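Long-range contacts in homoserine O-acetyltransferase (Bacillus anthracis str. 'Ames Ancestor', PDB 3I1I), which probably catalyses the transfer of an acetyl group from acetyl-CoA to the hydroxyl of L-homoserine, an early step toward methionine: residues V44-H49 with I89-L94; R147-M152 with V172-G177. All blocks are in the same frame, centred on the assembly; numbering follows the deposited sequence.

Interaction 1 (V44-H49 with I89-L94)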
loop_
_atom_site.group_PDB
_atom_site.type_symbol
_atom_site.label_atom_id
_atom_site.label_comp_id
_atom_site.label_asym_id
_atom_site.label_seq_id
_atom_site.Cartn_x
_atom_site.Cartn_y
_atom_site.Cartn_z
ATOM N N VAL A 44 4.357 -34.057 -23.694
ATOM C CA VAL A 44 4.477 -32.604 -23.535
ATOM C C VAL A 44 3.937 -32.091 -22.192
ATOM O O VAL A 44 2.801 -32.394 -21.804
ATOM C CB VAL A 44 3.742 -31.840 -24.669
ATOM C CG1 VAL A 44 3.975 -30.314 -24.542
ATOM C CG2 VAL A 44 4.187 -32.378 -26.052
ATOM N N ILE A 45 4.762 -31.302 -21.505
ATOM C CA ILE A 45 4.379 -30.613 -20.275
ATOM C C ILE A 45 4.523 -29.122 -20.503
ATOM O O ILE A 45 5.593 -28.655 -20.873
ATOM C CB ILE A 45 5.279 -31.032 -19.099
ATOM C CG1 ILE A 45 5.157 -32.548 -18.865
ATOM C CG2 ILE A 45 4.902 -30.257 -17.869
ATOM C CD1 ILE A 45 5.952 -33.145 -17.644
ATOM N N LEU A 46 3.450 -28.377 -20.310
ATOM C CA LEU A 46 3.492 -26.930 -20.430
ATOM C C LEU A 46 3.620 -26.343 -19.037
ATOM O O LEU A 46 2.854 -26.712 -18.168
ATOM C CB LEU A 46 2.210 -26.419 -21.111
ATOM C CG LEU A 46 2.060 -24.897 -21.232
ATOM C CD1 LEU A 46 3.216 -24.257 -22.029
ATOM C CD2 LEU A 46 0.688 -24.543 -21.799
ATOM N N ILE A 47 4.627 -25.488 -18.832
ATOM C CA ILE A 47 4.899 -24.767 -17.583
ATOM C C ILE A 47 4.502 -23.309 -17.800
ATOM O O ILE A 47 4.842 -22.701 -18.814
ATOM C CB ILE A 47 6.423 -24.734 -17.256
ATOM C CG1 ILE A 47 7.028 -26.137 -17.172
ATOM C CG2 ILE A 47 6.709 -24.007 -15.928
ATOM C CD1 ILE A 47 6.467 -27.011 -16.129
ATOM N N CYS A 48 3.800 -22.731 -16.840
ATOM C CA CYS A 48 3.369 -21.346 -16.930
ATOM C C CYS A 48 4.063 -20.545 -15.845
ATOM O O CYS A 48 4.162 -21.011 -14.700
ATOM C CB CYS A 48 1.888 -21.287 -16.703
ATOM S SG CYS A 48 0.973 -22.353 -17.822
ATOM N N HIS A 49 4.499 -19.336 -16.183
ATOM C CA HIS A 49 5.293 -18.535 -15.261
ATOM C C HIS A 49 4.499 -17.593 -14.343
ATOM O O HIS A 49 3.348 -17.269 -14.615
ATOM C CB HIS A 49 6.444 -17.844 -16.007
ATOM C CG HIS A 49 6.093 -16.554 -16.676
ATOM N ND1 HIS A 49 5.790 -15.406 -15.977
ATOM C CD2 HIS A 49 6.138 -16.196 -17.981
ATOM C CE1 HIS A 49 5.605 -14.410 -16.828
ATOM N NE2 HIS A 49 5.829 -14.860 -18.052
ATOM N N ILE A 89 7.623 -27.137 -22.269
ATOM C CA ILE A 89 7.496 -25.816 -22.892
ATOM C C ILE A 89 7.137 -24.764 -21.841
ATOM O O ILE A 89 6.402 -25.028 -20.895
ATOM C CB ILE A 89 6.345 -25.770 -23.943
ATOM C CG1 ILE A 89 6.448 -26.945 -24.914
ATOM C CG2 ILE A 89 6.314 -24.384 -24.686
ATOM C CD1 ILE A 89 5.201 -27.127 -25.834
ATOM N N CYS A 90 7.640 -23.554 -22.028
ATOM C CA CYS A 90 7.268 -22.437 -21.189
ATOM C C CYS A 90 7.283 -21.193 -22.029
ATOM O O CYS A 90 8.172 -21.022 -22.840
ATOM C CB CYS A 90 8.283 -22.316 -20.065
ATOM S SG CYS A 90 7.792 -21.099 -18.810
ATOM N N THR A 91 6.335 -20.305 -21.790
ATOM C CA THR A 91 6.112 -19.134 -22.624
ATOM C C THR A 91 6.117 -17.841 -21.795
ATOM O O THR A 91 5.844 -17.869 -20.600
ATOM C CB THR A 91 4.727 -19.252 -23.336
ATOM O OG1 THR A 91 3.685 -19.213 -22.358
ATOM C CG2 THR A 91 4.604 -20.568 -24.143
ATOM N N ASP A 92 6.398 -16.708 -22.432
ATOM C CA ASP A 92 6.265 -15.419 -21.776
ATOM C C ASP A 92 4.783 -14.966 -21.750
ATOM O O ASP A 92 4.118 -14.982 -22.763
ATOM C CB ASP A 92 7.032 -14.319 -22.526
ATOM C CG ASP A 92 8.538 -14.526 -22.571
ATOM O OD1 ASP A 92 9.148 -14.980 -21.577
ATOM O OD2 ASP A 92 9.106 -14.156 -23.627
ATOM N N ASN A 93 4.308 -14.493 -20.606
ATOM C CA ASN A 93 2.961 -13.983 -20.475
ATOM C C ASN A 93 2.797 -12.617 -21.143
ATOM O O ASN A 93 3.762 -11.827 -21.234
ATOM C CB ASN A 93 2.605 -13.882 -18.997
ATOM C CG ASN A 93 2.591 -15.203 -18.316
ATOM O OD1 ASN A 93 2.495 -16.248 -18.959
ATOM N ND2 ASN A 93 2.661 -15.185 -16.986
ATOM N N LEU A 94 1.589 -12.336 -21.624
ATOM C CA LEU A 94 1.222 -10.951 -22.007
ATOM C C LEU A 94 1.581 -9.898 -20.893
ATOM O O LEU A 94 1.547 -10.212 -19.692
ATOM C CB LEU A 94 -0.292 -10.854 -22.259
ATOM C CG LEU A 94 -0.952 -11.323 -23.560
ATOM C CD1 LEU A 94 -2.477 -11.331 -23.337
ATOM C CD2 LEU A 94 -0.546 -10.392 -24.729
HETATM O O HOH W 1 3.821 -18.642 -18.876
#

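Interaction 2 (R147-M152 with V172-G177)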
loop_
_atom_site.group_PDB
_atom_site.type_symbol
_atom_site.label_atom_id
_atom_site.label_comp_id
_atom_site.label_asym_id
_atom_site.label_seq_id
_atom_site.Cartn_x
_atom_site.Cartn_y
_atom_site.Cartn_z
ATOM N N ARG A 147 -2.470 -32.918 -27.298
ATOM C CA ARG A 147 -2.736 -33.188 -25.910
ATOM C C ARG A 147 -1.520 -32.860 -25.069
ATOM O O ARG A 147 -0.382 -33.055 -25.532
ATOM C CB ARG A 147 -2.991 -34.658 -25.783
ATOM C CG ARG A 147 -4.415 -35.026 -25.760
ATOM C CD ARG A 147 -4.526 -36.529 -25.609
ATOM N NE ARG A 147 -5.403 -36.867 -24.510
ATOM C CZ ARG A 147 -5.649 -38.108 -24.098
ATOM N NH1 ARG A 147 -5.080 -39.150 -24.714
ATOM N NH2 ARG A 147 -6.492 -38.308 -23.071
ATOM N N LEU A 148 -1.749 -32.371 -23.855
ATOM C CA LEU A 148 -0.677 -32.131 -22.917
ATOM C C LEU A 148 -0.659 -33.254 -21.890
ATOM O O LEU A 148 -1.680 -33.614 -21.354
ATOM C CB LEU A 148 -0.873 -30.782 -22.238
ATOM C CG LEU A 148 -0.872 -29.558 -23.159
ATOM C CD1 LEU A 148 -1.124 -28.260 -22.396
ATOM C CD2 LEU A 148 0.420 -29.483 -23.984
ATOM N N HIS A 149 0.504 -33.803 -21.612
ATOM C CA HIS A 149 0.656 -34.788 -20.532
ATOM C C HIS A 149 0.366 -34.089 -19.204
ATOM O O HIS A 149 -0.212 -34.681 -18.306
ATOM C CB HIS A 149 2.093 -35.349 -20.528
ATOM C CG HIS A 149 2.315 -36.473 -19.563
ATOM N ND1 HIS A 149 1.942 -37.778 -19.832
ATOM C CD2 HIS A 149 2.889 -36.493 -18.338
ATOM C CE1 HIS A 149 2.252 -38.543 -18.799
ATOM N NE2 HIS A 149 2.830 -37.789 -17.880
ATOM N N ALA A 150 0.763 -32.819 -19.101
ATOM C CA ALA A 150 0.475 -31.972 -17.913
ATOM C C ALA A 150 0.616 -30.511 -18.260
ATOM O O ALA A 150 1.397 -30.150 -19.162
ATOM C CB ALA A 150 1.420 -32.297 -16.690
ATOM N N VAL A 151 -0.152 -29.695 -17.544
ATOM C CA VAL A 151 0.031 -28.270 -17.520
ATOM C C VAL A 151 0.183 -27.857 -16.037
ATOM O O VAL A 151 -0.476 -28.362 -15.159
ATOM C CB VAL A 151 -1.140 -27.520 -18.177
ATOM C CG1 VAL A 151 -2.433 -27.692 -17.358
ATOM C CG2 VAL A 151 -0.790 -26.042 -18.344
HETATM N N MSE A 152 1.074 -26.934 -15.772
HETATM C CA MSE A 152 1.427 -26.611 -14.401
HETATM C C MSE A 152 2.130 -25.287 -14.273
HETATM O O MSE A 152 2.642 -24.754 -15.236
HETATM C CB MSE A 152 2.298 -27.699 -13.816
HETATM C CG MSE A 152 3.531 -27.958 -14.595
HETATM SE SE MSE A 152 4.397 -29.637 -13.926
HETATM C CE MSE A 152 4.659 -29.163 -11.918
ATOM N N VAL A 172 -6.040 -31.711 -21.759
ATOM C CA VAL A 172 -5.204 -31.708 -20.566
ATOM C C VAL A 172 -5.351 -33.001 -19.762
ATOM O O VAL A 172 -6.390 -33.288 -19.193
ATOM C CB VAL A 172 -5.548 -30.496 -19.671
ATOM C CG1 VAL A 172 -4.691 -30.486 -18.396
ATOM C CG2 VAL A 172 -5.411 -29.169 -20.446
ATOM N N GLU A 173 -4.291 -33.774 -19.668
ATOM C CA GLU A 173 -4.347 -35.017 -18.911
ATOM C C GLU A 173 -4.236 -34.799 -17.415
ATOM O O GLU A 173 -4.875 -35.519 -16.617
ATOM C CB GLU A 173 -3.253 -35.965 -19.366
ATOM C CG GLU A 173 -3.447 -36.360 -20.817
ATOM C CD GLU A 173 -2.447 -37.376 -21.313
ATOM O OE1 GLU A 173 -1.696 -37.986 -20.516
ATOM O OE2 GLU A 173 -2.428 -37.577 -22.534
ATOM N N ARG A 174 -3.417 -33.812 -17.058
ATOM C CA ARG A 174 -3.035 -33.564 -15.689
ATOM C C ARG A 174 -2.826 -32.101 -15.491
ATOM O O ARG A 174 -2.217 -31.445 -16.317
ATOM C CB ARG A 174 -1.738 -34.263 -15.379
ATOM C CG ARG A 174 -1.798 -35.753 -15.503
ATOM C CD ARG A 174 -0.424 -36.402 -15.270
ATOM N NE ARG A 174 -0.448 -37.801 -15.643
ATOM C CZ ARG A 174 -0.506 -38.249 -16.901
ATOM N NH1 ARG A 174 -0.512 -37.419 -17.948
ATOM N NH2 ARG A 174 -0.561 -39.557 -17.121
HETATM N N MSE A 175 -3.298 -31.579 -14.369
HETATM C CA MSE A 175 -3.016 -30.182 -14.027
HETATM C C MSE A 175 -2.416 -30.107 -12.623
HETATM O O MSE A 175 -2.926 -30.721 -11.711
HETATM C CB MSE A 175 -4.278 -29.361 -14.122
HETATM C CG MSE A 175 -4.032 -27.872 -13.979
HETATM SE SE MSE A 175 -4.258 -27.297 -12.128
HETATM C CE MSE A 175 -6.198 -27.418 -12.096
ATOM N N ILE A 176 -1.316 -29.387 -12.457
ATOM C CA ILE A 176 -0.705 -29.237 -11.136
ATOM C C ILE A 176 -0.653 -27.746 -10.867
ATOM O O ILE A 176 -0.022 -26.995 -11.601
ATOM C CB ILE A 176 0.730 -29.790 -11.063
ATOM C CG1 ILE A 176 0.779 -31.270 -11.479
ATOM C CG2 ILE A 176 1.294 -29.602 -9.647
ATOM C CD1 ILE A 176 2.165 -31.939 -11.323
ATOM N N GLY A 177 -1.330 -27.325 -9.820
ATOM C CA GLY A 177 -1.432 -25.934 -9.495
ATOM C C GLY A 177 -0.719 -25.702 -8.171
ATOM O O GLY A 177 -1.207 -26.136 -7.093
HETATM O O HOH W 2 0.658 -38.550 -22.323
#

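Interaction 1 (V44-H49 with I89-L94)
The imidazole of His49 and the side-chain amide of Asn93 reach for each other from opposite directions and stack, their planes 18° apart. Asn93 ND2 lies over one face of the ring, displaced toward its rim, and is 3.0 Å from His49 CE1. It donates to His49 O at 3.2 Å, a bond that stays close to the amide plane but arrives from above the carbonyl plane. The backbone of the same asparagine takes hold of the ring: Asn93 N donates to His49 NE2 at 3.0 Å, tilted from the ring plane. The ring comes to lie under the amide, with NE2 within reach of Asn93 N, because CG of His49 sits between the backbone N and the carbonyl carbon (chi1 84°). A water ties the same corner together, accepting from His49 N and donating to Thr91 O and Asn93 OD1. All this happens where two neighbouring parallel strands of the alpha/beta-hydrolase sheet, 44-48 and 87-91, run out into loops and diverge. Further back they are properly paired: Ile89 N donates to Ile45 O at 2.9 Å, and Ile47 N to Ile89 O at 2.8 Å, almost straight. On the face turned to helix 129-142, Leu46 CD1 lies 4.0 Å from Ile89 CB, while Val44 CG1 meets Ile89 CD1 at 3.7 Å. Ile47 and Cys90 touch through their CB atoms on the other face.

Interaction 2 (R147-M152 with V172-G177)
Strands 150-154 and 174-178 are the two parallel arms of a right-handed beta-alpha-beta crossover whose connection is helix 156-167, and the segments 147-152 and 172-177 bring their leading ends together. At the entry to the strands the guanidinium of Arg174 lies flat on the His149 ring, the planes 24° apart, with NH1 above the ring centre. The same NH1 donates to His149 O at 2.8 Å, within the guanidinium plane, and to Glu173 OE1 at 2.9 Å in a salt bridge, so one nitrogen serves two acceptors while resting on the imidazole. With its CG anti to the backbone N (chi1 -174°), His149 carries its ring over that guanidinium; a water bridges His149 ND1 and Glu173 OE1. Glu173 OE2 sits over one face of the Arg147 guanidinium, 3.6 Å from NE, a long salt bridge held by charge alone. Inside the sheet, Val151 N donates to Arg174 O and Ile176 N to Val151 O, both at 3.0 Å, and Glu173 N donates to Leu148 O nearer the His149 end of the contact. Val151 CG1 packs against Val172 CG1 and Met175 CG, each at 3.7 Å. On the opposite face the selenomethionine Met152 runs alongside Ile176, its CE 3.8 Å from CD1 of the isoleucine. Helix 156-167 covers the side of Val151, Val172 and Met175; helix 362-370 lies against Ala150, Met152, Arg174 and Ile176, and its Leu369 O accepts from His149 NE2.

How the interactions relate
Interaction 1 closes before interaction 2 opens along the chain, and their centres lie about 12 Å apart in one mixed sheet. Strands 87-91, 44-48, 150-154 and 174-178 follow one another across it, all parallel, so the two contacts join through the central pair. There Val44 O lies 2.7 Å from His149 N and Cys48 N 2.8 Å from Met152 O, both probable hydrogen bonds, and Ile47 CD1 packs on Met152 CG. Strand 150-154 leads into what looks like the nucleophile elbow, with Ser155 probably forming a triad with His351 and Asp318. Interaction 2 thus pairs the strand that leads to the likely nucleophile with its neighbour 174-178, and interaction 1 fixes 44-48, its neighbour on the other side, to 87-91.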